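Local coordinates for protein beta-1,4-mannanase (Aplysia kurodai, PDB 3VUP) that probably hydrolyses the beta-1,4-mannosidic linkages of mannans as a digestive-fluid enzyme of the sea hare, at residues 21-32 against 58-69. Numbering follows the deposited sequence. Where two conformers were deposited one is given.
Sequences GNLPWMSYAYDF and SMRLWIHIQGET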
ATOM      1  N   GLY A  21      -1.783 -11.505  -1.742  1.00  5.09           N
ATOM      2  CA  GLY A  21      -2.517 -11.054  -0.587  1.00  5.22           C
ATOM      3  C   GLY A  21      -1.711 -10.197   0.357  1.00  5.35           C
ATOM      4  O   GLY A  21      -0.515  -9.953   0.161  1.00  5.74           O
ATOM      5  N   ASN A  22      -2.411  -9.732   1.383  1.00  5.05           N
ATOM      6  CA  ASN A  22      -1.836  -9.003   2.498  1.00  5.01           C
ATOM      7  C   ASN A  22      -1.529  -9.983   3.612  1.00  4.36           C
ATOM      8  O   ASN A  22      -2.442 -10.675   4.071  1.00  5.23           O
ATOM      9  CB  ASN A  22      -2.860  -8.012   3.047  1.00  5.49           C
ATOM     10  CG  ASN A  22      -3.133  -6.859   2.116  1.00  5.16           C
ATOM     11  OD1 ASN A  22      -2.579  -5.783   2.293  1.00  5.71           O
ATOM     12  ND2 ASN A  22      -4.024  -7.061   1.141  1.00  5.68           N
ATOM     13  N   LEU A  23      -0.277 -10.029   4.055  1.00  5.02           N
ATOM     14  CA  LEU A  23       0.112 -10.919   5.142  1.00  5.30           C
ATOM     15  C   LEU A  23      -0.867 -10.901   6.337  1.00  5.20           C
ATOM     16  O   LEU A  23      -1.375 -11.953   6.706  1.00  5.47           O
ATOM     17  CB  LEU A  23       1.557 -10.638   5.563  1.00  5.80           C
ATOM     18  CG  LEU A  23       2.129 -11.537   6.653  1.00  6.34           C
ATOM     19  CD1 LEU A  23       2.266 -12.960   6.138  1.00  6.65           C
ATOM     20  CD2 LEU A  23       3.468 -10.996   7.125  1.00  7.18           C
ATOM     21  N   PRO A  24      -1.158  -9.721   6.930  1.00  5.24           N
ATOM     22  CA  PRO A  24      -0.625  -8.380   6.659  1.00  5.57           C
ATOM     23  C   PRO A  24       0.523  -8.017   7.597  1.00  5.28           C
ATOM     24  O   PRO A  24       1.181  -6.997   7.398  1.00  5.91           O
ATOM     25  CB  PRO A  24      -1.827  -7.472   6.917  1.00  6.76           C
ATOM     26  CG  PRO A  24      -2.782  -8.270   7.751  1.00  7.87           C
ATOM     27  CD  PRO A  24      -2.238  -9.658   7.932  1.00  6.12           C
ATOM     28  N   TRP A  25       0.729  -8.860   8.605  1.00  5.17           N
ATOM     29  CA  TRP A  25       1.775  -8.729   9.608  1.00  5.11           C
ATOM     30  C   TRP A  25       1.821 -10.083  10.297  1.00  5.47           C
ATOM     31  O   TRP A  25       0.943 -10.923  10.089  1.00  6.00           O
ATOM     32  CB  TRP A  25       1.435  -7.630  10.635  1.00  5.55           C
ATOM     33  CG  TRP A  25       0.056  -7.740  11.187  1.00  6.01           C
ATOM     34  CD1 TRP A  25      -0.407  -8.665  12.086  1.00  6.58           C
ATOM     35  CD2 TRP A  25      -1.063  -6.925  10.836  1.00  6.22           C
ATOM     36  NE1 TRP A  25      -1.747  -8.466  12.319  1.00  7.38           N
ATOM     37  CE2 TRP A  25      -2.174  -7.402  11.566  1.00  6.83           C
ATOM     38  CE3 TRP A  25      -1.236  -5.831   9.981  1.00  6.58           C
ATOM     39  CZ2 TRP A  25      -3.438  -6.819  11.467  1.00  7.02           C
ATOM     40  CZ3 TRP A  25      -2.495  -5.256   9.880  1.00  6.95           C
ATOM     41  CH2 TRP A  25      -3.580  -5.755  10.616  1.00  7.35           C
ATOM     42  N   MET A  26       2.833 -10.287  11.127  1.00  6.14           N
ATOM     43  CA  MET A  26       2.855 -11.450  12.002  1.00  6.63           C
ATOM     44  C   MET A  26       2.572 -10.990  13.430  1.00  7.07           C
ATOM     45  O   MET A  26       1.551 -11.359  14.018  1.00  8.34           O
ATOM     46  CB  MET A  26       4.173 -12.210  11.890  1.00  7.56           C
ATOM     47  CG  MET A  26       4.176 -13.532  12.659  1.00  8.75           C
ATOM     48  SD  MET A  26       2.817 -14.654  12.268  1.00  9.21           S
ATOM     49  CE  MET A  26       3.058 -14.852  10.499  1.00  9.27           C
ATOM     50  N   SER A  27       3.468 -10.167  13.970  1.00  6.99           N
ATOM     51  CA  SER A  27       3.216  -9.425  15.200  1.00  7.60           C
ATOM     52  C   SER A  27       3.009  -7.967  14.805  1.00  7.71           C
ATOM     53  O   SER A  27       3.958  -7.292  14.403  1.00  7.75           O
ATOM     54  CB  SER A  27       4.402  -9.560  16.151  1.00  8.68           C
ATOM     55  OG  SER A  27       4.602 -10.919  16.499  1.00  9.79           O
ATOM     56  N   TYR A  28       1.769  -7.498  14.891  1.00  8.16           N
ATOM     57  CA  TYR A  28       1.386  -6.158  14.437  1.00  7.16           C
ATOM     58  C   TYR A  28       2.356  -5.084  14.917  1.00  7.06           C
ATOM     59  O   TYR A  28       2.504  -4.875  16.119  1.00  8.20           O
ATOM     60  CB  TYR A  28      -0.024  -5.847  14.934  1.00  8.14           C
ATOM     61  CG  TYR A  28      -0.604  -4.493  14.573  1.00  7.85           C
ATOM     62  CD1 TYR A  28      -1.355  -4.320  13.416  1.00  7.84           C
ATOM     63  CD2 TYR A  28      -0.471  -3.408  15.426  1.00  7.43           C
ATOM     64  CE1 TYR A  28      -1.921  -3.094  13.094  1.00  8.34           C
ATOM     65  CE2 TYR A  28      -1.038  -2.172  15.117  1.00  7.67           C
ATOM     66  CZ  TYR A  28      -1.770  -2.021  13.950  1.00  7.56           C
ATOM     67  OH  TYR A  28      -2.350  -0.805  13.625  1.00  8.28           O
ATOM     68  N   ALA A  29       3.016  -4.427  13.961  1.00  6.54           N
ATOM     69  CA  ALA A  29       3.945  -3.313  14.206  1.00  6.77           C
ATOM     70  C   ALA A  29       5.220  -3.718  14.928  1.00  7.41           C
ATOM     71  O   ALA A  29       6.001  -2.853  15.324  1.00  7.90           O
ATOM     72  CB  ALA A  29       3.256  -2.163  14.947  1.00  8.04           C
ATOM     73  N   TYR A  30       5.410  -5.027  15.087  1.00  7.82           N
ATOM     74  CA  TYR A  30       6.510  -5.615  15.845  1.00  8.50           C
ATOM     75  C   TYR A  30       7.233  -6.679  15.029  1.00  8.01           C
ATOM     76  O   TYR A  30       7.722  -7.663  15.585  1.00  9.14           O
ATOM     77  CB  TYR A  30       5.967  -6.263  17.124  1.00  9.48           C
ATOM     78  CG  TYR A  30       5.989  -5.341  18.296  1.00 10.39           C
ATOM     79  CD1 TYR A  30       5.116  -4.275  18.372  1.00 10.60           C
ATOM     80  CD2 TYR A  30       6.898  -5.532  19.328  1.00 12.36           C
ATOM     81  CE1 TYR A  30       5.151  -3.413  19.444  1.00 11.24           C
ATOM     82  CE2 TYR A  30       6.943  -4.685  20.395  1.00 12.80           C
ATOM     83  CZ  TYR A  30       6.065  -3.626  20.458  1.00 11.53           C
ATOM     84  OH  TYR A  30       6.136  -2.786  21.541  1.00 13.31           O
ATOM     85  N   ASP A  31       7.300  -6.487  13.715  1.00  7.34           N
ATOM     86  CA  ASP A  31       7.871  -7.486  12.817  1.00  7.45           C
ATOM     87  C   ASP A  31       9.278  -7.149  12.330  1.00  7.96           C
ATOM     88  O   ASP A  31      10.005  -8.037  11.904  1.00  9.41           O
ATOM     89  CB  ASP A  31       6.980  -7.671  11.585  1.00  7.14           C
ATOM     90  CG  ASP A  31       5.721  -8.472  11.863  1.00  6.34           C
ATOM     91  OD1 ASP A  31       5.781  -9.440  12.654  1.00  7.31           O
ATOM     92  OD2 ASP A  31       4.680  -8.155  11.235  1.00  6.58           O
ATOM     93  N   PHE A  32       9.635  -5.864  12.362  1.00  7.86           N
ATOM     94  CA  PHE A  32      10.874  -5.374  11.766  1.00  8.13           C
ATOM     95  C   PHE A  32      11.625  -4.463  12.709  1.00  7.75           C
ATOM     96  O   PHE A  32      11.019  -3.682  13.432  1.00  8.71           O
ATOM     97  CB  PHE A  32      10.582  -4.666  10.442  1.00  8.29           C
ATOM     98  CG  PHE A  32      10.052  -5.597   9.411  1.00  7.97           C
ATOM     99  CD1 PHE A  32      10.919  -6.396   8.685  1.00  9.63           C
ATOM    100  CD2 PHE A  32       8.687  -5.759   9.237  1.00  7.56           C
ATOM    101  CE1 PHE A  32      10.441  -7.308   7.780  1.00 10.61           C
ATOM    102  CE2 PHE A  32       8.202  -6.679   8.330  1.00  8.70           C
ATOM    103  CZ  PHE A  32       9.082  -7.446   7.595  1.00  9.74           C
ATOM    104  N   SER A  58       2.672 -11.967  -5.235  1.00  5.72           N
ATOM    105  CA  SER A  58       2.682 -10.645  -4.576  0.56  5.87           C
ATOM    106  C   SER A  58       2.291 -10.743  -3.111  1.00  5.50           C
ATOM    107  O   SER A  58       1.267 -11.366  -2.822  1.00  5.67           O
ATOM    108  CB  SER A  58       1.626  -9.738  -5.216  0.56  5.61           C
ATOM    109  OG  SER A  58       2.012  -9.269  -6.486  0.56  6.28           O
ATOM    110  N   MET A  59       3.028 -10.081  -2.222  1.00  5.03           N
ATOM    111  CA  MET A  59       2.684  -9.988  -0.805  0.55  5.21           C
ATOM    112  C   MET A  59       2.767  -8.527  -0.346  1.00  5.31           C
ATOM    113  O   MET A  59       3.833  -7.921  -0.482  1.00  5.91           O
ATOM    114  CB  MET A  59       3.674 -10.822   0.015  0.55  5.28           C
ATOM    115  CG  MET A  59       3.399 -10.879   1.511  0.55  5.90           C
ATOM    116  SD  MET A  59       2.099 -12.027   1.990  0.55  6.21           S
ATOM    117  CE  MET A  59       3.003 -13.574   2.078  0.55  6.94           C
ATOM    118  N   ARG A  60       1.683  -7.995   0.215  1.00  4.56           N
ATOM    119  CA  ARG A  60       1.709  -6.704   0.894  1.00  4.62           C
ATOM    120  C   ARG A  60       1.823  -6.995   2.388  1.00  4.91           C
ATOM    121  O   ARG A  60       1.139  -7.876   2.906  1.00  5.14           O
ATOM    122  CB  ARG A  60       0.430  -5.925   0.592  1.00  4.70           C
ATOM    123  CG  ARG A  60       0.320  -4.571   1.305  1.00  5.23           C
ATOM    124  CD  ARG A  60      -0.807  -3.779   0.699  1.00  4.67           C
ATOM    125  NE  ARG A  60      -1.066  -2.447   1.244  1.00  4.70           N
ATOM    126  CZ  ARG A  60      -2.111  -2.115   1.999  1.00  4.52           C
ATOM    127  NH1 ARG A  60      -2.953  -3.036   2.460  1.00  4.50           N
ATOM    128  NH2 ARG A  60      -2.301  -0.840   2.312  1.00  5.00           N
ATOM    129  N   LEU A  61       2.700  -6.276   3.083  1.00  5.01           N
ATOM    130  CA  LEU A  61       2.840  -6.445   4.529  1.00  5.44           C
ATOM    131  C   LEU A  61       3.266  -5.119   5.135  1.00  4.69           C
ATOM    132  O   LEU A  61       3.858  -4.270   4.461  1.00  5.33           O
ATOM    133  CB  LEU A  61       3.807  -7.575   4.898  1.00  6.05           C
ATOM    134  CG  LEU A  61       5.317  -7.324   4.832  1.00  6.78           C
ATOM    135  CD1 LEU A  61       6.054  -8.524   5.398  1.00  7.40           C
ATOM    136  CD2 LEU A  61       5.784  -7.052   3.415  1.00  7.58           C
ATOM    137  N   TRP A  62       2.922  -4.931   6.400  1.00  4.58           N
ATOM    138  CA  TRP A  62       2.997  -3.618   7.014  1.00  4.59           C
ATOM    139  C   TRP A  62       4.213  -3.501   7.919  1.00  4.74           C
ATOM    140  O   TRP A  62       4.544  -4.433   8.657  1.00  5.38           O
ATOM    141  CB  TRP A  62       1.731  -3.329   7.804  1.00  5.38           C
ATOM    142  CG  TRP A  62       0.447  -3.283   7.011  1.00  5.33           C
ATOM    143  CD1 TRP A  62       0.210  -3.709   5.732  1.00  5.57           C
ATOM    144  CD2 TRP A  62      -0.792  -2.800   7.505  1.00  5.45           C
ATOM    145  NE1 TRP A  62      -1.111  -3.487   5.396  1.00  5.73           N
ATOM    146  CE2 TRP A  62      -1.747  -2.933   6.480  1.00  5.80           C
ATOM    147  CE3 TRP A  62      -1.184  -2.238   8.722  1.00  5.81           C
ATOM    148  CZ2 TRP A  62      -3.082  -2.544   6.648  1.00  6.39           C
ATOM    149  CZ3 TRP A  62      -2.488  -1.854   8.890  1.00  6.47           C
ATOM    150  CH2 TRP A  62      -3.431  -2.015   7.862  1.00  6.12           C
ATOM    151  N   ILE A  63       4.857  -2.337   7.863  1.00  4.62           N
ATOM    152  CA  ILE A  63       6.153  -2.124   8.495  1.00  4.85           C
ATOM    153  C   ILE A  63       6.050  -1.247   9.747  1.00  5.00           C
ATOM    154  O   ILE A  63       5.926  -1.779  10.847  1.00  5.57           O
ATOM    155  CB  ILE A  63       7.194  -1.556   7.487  1.00  5.22           C
ATOM    156  CG1 ILE A  63       7.176  -2.354   6.164  1.00  5.69           C
ATOM    157  CG2 ILE A  63       8.575  -1.531   8.114  1.00  5.89           C
ATOM    158  CD1 ILE A  63       7.461  -3.833   6.303  1.00  6.30           C
ATOM    159  N   HIS A  64       6.093   0.080   9.606  1.00  5.06           N
ATOM    160  CA  HIS A  64       6.098   0.950  10.791  1.00  5.27           C
ATOM    161  C   HIS A  64       4.730   1.011  11.470  1.00  5.11           C
ATOM    162  O   HIS A  64       4.634   1.063  12.703  1.00  5.56           O
ATOM    163  CB  HIS A  64       6.495   2.394  10.464  1.00  5.88           C
ATOM    164  CG  HIS A  64       7.756   2.560   9.664  1.00  5.82           C
ATOM    165  ND1 HIS A  64       8.941   1.914   9.951  1.00  5.68           N
ATOM    166  CD2 HIS A  64       8.023   3.388   8.628  1.00  6.16           C
ATOM    167  CE1 HIS A  64       9.872   2.311   9.098  1.00  6.45           C
ATOM    168  NE2 HIS A  64       9.343   3.212   8.290  1.00  6.69           N
ATOM    169  N   ILE A  65       3.683   1.074  10.646  1.00  5.02           N
ATOM    170  CA  ILE A  65       2.290   1.177  11.078  1.00  5.42           C
ATOM    171  C   ILE A  65       2.046   2.554  11.700  1.00  5.81           C
ATOM    172  O   ILE A  65       1.823   3.515  10.961  1.00  5.87           O
ATOM    173  CB  ILE A  65       1.833  -0.046  11.905  1.00  5.41           C
ATOM    174  CG1 ILE A  65       2.202  -1.318  11.124  1.00  6.04           C
ATOM    175  CG2 ILE A  65       0.346   0.007  12.150  1.00  6.06           C
ATOM    176  CD1 ILE A  65       1.545  -2.581  11.611  1.00  6.51           C
ATOM    177  N   GLN A  66       2.120   2.683  13.023  1.00  5.23           N
ATOM    178  CA  GLN A  66       2.050   4.014  13.624  1.00  5.92           C
ATOM    179  C   GLN A  66       3.266   4.322  14.498  1.00  6.34           C
ATOM    180  O   GLN A  66       3.208   5.152  15.398  1.00  7.95           O
ATOM    181  CB  GLN A  66       0.722   4.223  14.361  1.00  6.17           C
ATOM    182  CG  GLN A  66      -0.444   4.099  13.390  1.00  6.45           C
ATOM    183  CD  GLN A  66      -1.788   4.502  13.956  1.00  5.83           C
ATOM    184  OE1 GLN A  66      -2.130   4.173  15.099  1.00  7.63           O
ATOM    185  NE2 GLN A  66      -2.585   5.197  13.139  1.00  6.56           N
ATOM    186  N   GLY A  67       4.385   3.678  14.193  1.00  6.64           N
ATOM    187  CA  GLY A  67       5.634   3.970  14.870  1.00  7.01           C
ATOM    188  C   GLY A  67       5.811   3.272  16.201  1.00  7.32           C
ATOM    189  O   GLY A  67       6.579   3.737  17.041  1.00  7.90           O
ATOM    190  N   GLU A  68       5.115   2.153  16.384  1.00  6.98           N
ATOM    191  CA  GLU A  68       5.205   1.385  17.624  1.00  7.61           C
ATOM    192  C   GLU A  68       6.637   0.958  17.949  1.00  7.83           C
ATOM    193  O   GLU A  68       7.070   1.040  19.105  1.00  8.91           O
ATOM    194  CB  GLU A  68       4.299   0.160  17.550  1.00  7.48           C
ATOM    195  CG  GLU A  68       2.804   0.440  17.666  1.00  7.77           C
ATOM    196  CD  GLU A  68       2.118   0.935  16.395  1.00  6.90           C
ATOM    197  OE1 GLU A  68       0.887   1.126  16.483  1.00  8.77           O
ATOM    198  OE2 GLU A  68       2.770   1.135  15.338  1.00  6.37           O
ATOM    199  N   THR A  69       7.367   0.492  16.932  1.00  7.32           N
ATOM    200  CA  THR A  69       8.752   0.063  17.133  1.00  7.48           C
ATOM    201  C   THR A  69       9.747   0.595  16.106  1.00  7.82           C
ATOM    202  O   THR A  69      10.912   0.768  16.428  1.00  8.73           O
ATOM    203  CB  THR A  69       8.903  -1.468  17.238  1.00  7.76           C
ATOM    204  OG1 THR A  69       8.491  -2.083  16.015  1.00  7.75           O
ATOM    205  CG2 THR A  69       8.089  -2.014  18.388  1.00  9.12           C
TER
HETATM  206  O   HOH W   1      -1.346   1.256  14.968  1.00  8.43           O
HETATM  207  O   HOH W   2       4.023  -5.365  11.427  1.00  6.57           O
HETATM  208  O   HOH W   3       6.491  -0.203  14.340  1.00  6.61           O
HETATM  209  O   HOH W   4       4.725  -7.360   8.454  1.00  7.01           O
HETATM  210  O   HOH W   5       6.941  -4.087  12.158  1.00  9.61           O
HETATM  211  O   HOH W   6       8.789  -2.184  13.164  1.00  9.36           O
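Phe-32 and Ile-63 pack together near the ends of two neighbouring barrel strands, a worked example of how a TIM barrel carries side-chain packing beyond its sheet. Phe-32 CE2 lies 3.6 Å from Ile-63 CD1, while the ring presents its edge to Leu-61 CD1. Further along, Ala-29 sits in a type II turn with its CB 3.4 Å from Glu-68 OE2. Its carbonyl O receives the Thr-69 hydroxyl in the carbonyl plane (OG1 to O, 2.7 Å), and its N-H reaches Trp-62 O through a water that also donates to Asp-31. Thr-69 CG2 makes a CH-pi contact over the face of the Tyr-30 ring, 3.4 Å from its centroid, and Ile-65 CD1 makes a CH-pi contact 3.9 Å from the Tyr-28 ring centroid.

Trp-62 offers a face to the edge of Trp-25 in a T-shaped stack, planes 69° apart. With chi1 at 49°, CG of Trp-25 lies between backbone N and carbonyl carbon, and the indole runs alongside Trp-62 with CZ3 leading. Arg-60 extends beside Asn-22, and its NH1 donates to Asn-22 OD1 at 2.8 Å, in the guanidinium plane; Trp-62 NE1 lies over one guanidinium face. A methionine in place of Arg-60 would probably leave Asn-22 OD1 without this donor and the carboxylates of Asp-158 and Glu-293 without their positive mate.

Strands 18-22 and 58-65 pair in parallel as the first beta-alpha-beta unit, connected through helix 36-53, which touches Leu-23; strand 318-322 flanks Asn-22, and strand 105-112 packs against Leu-61 and Trp-62.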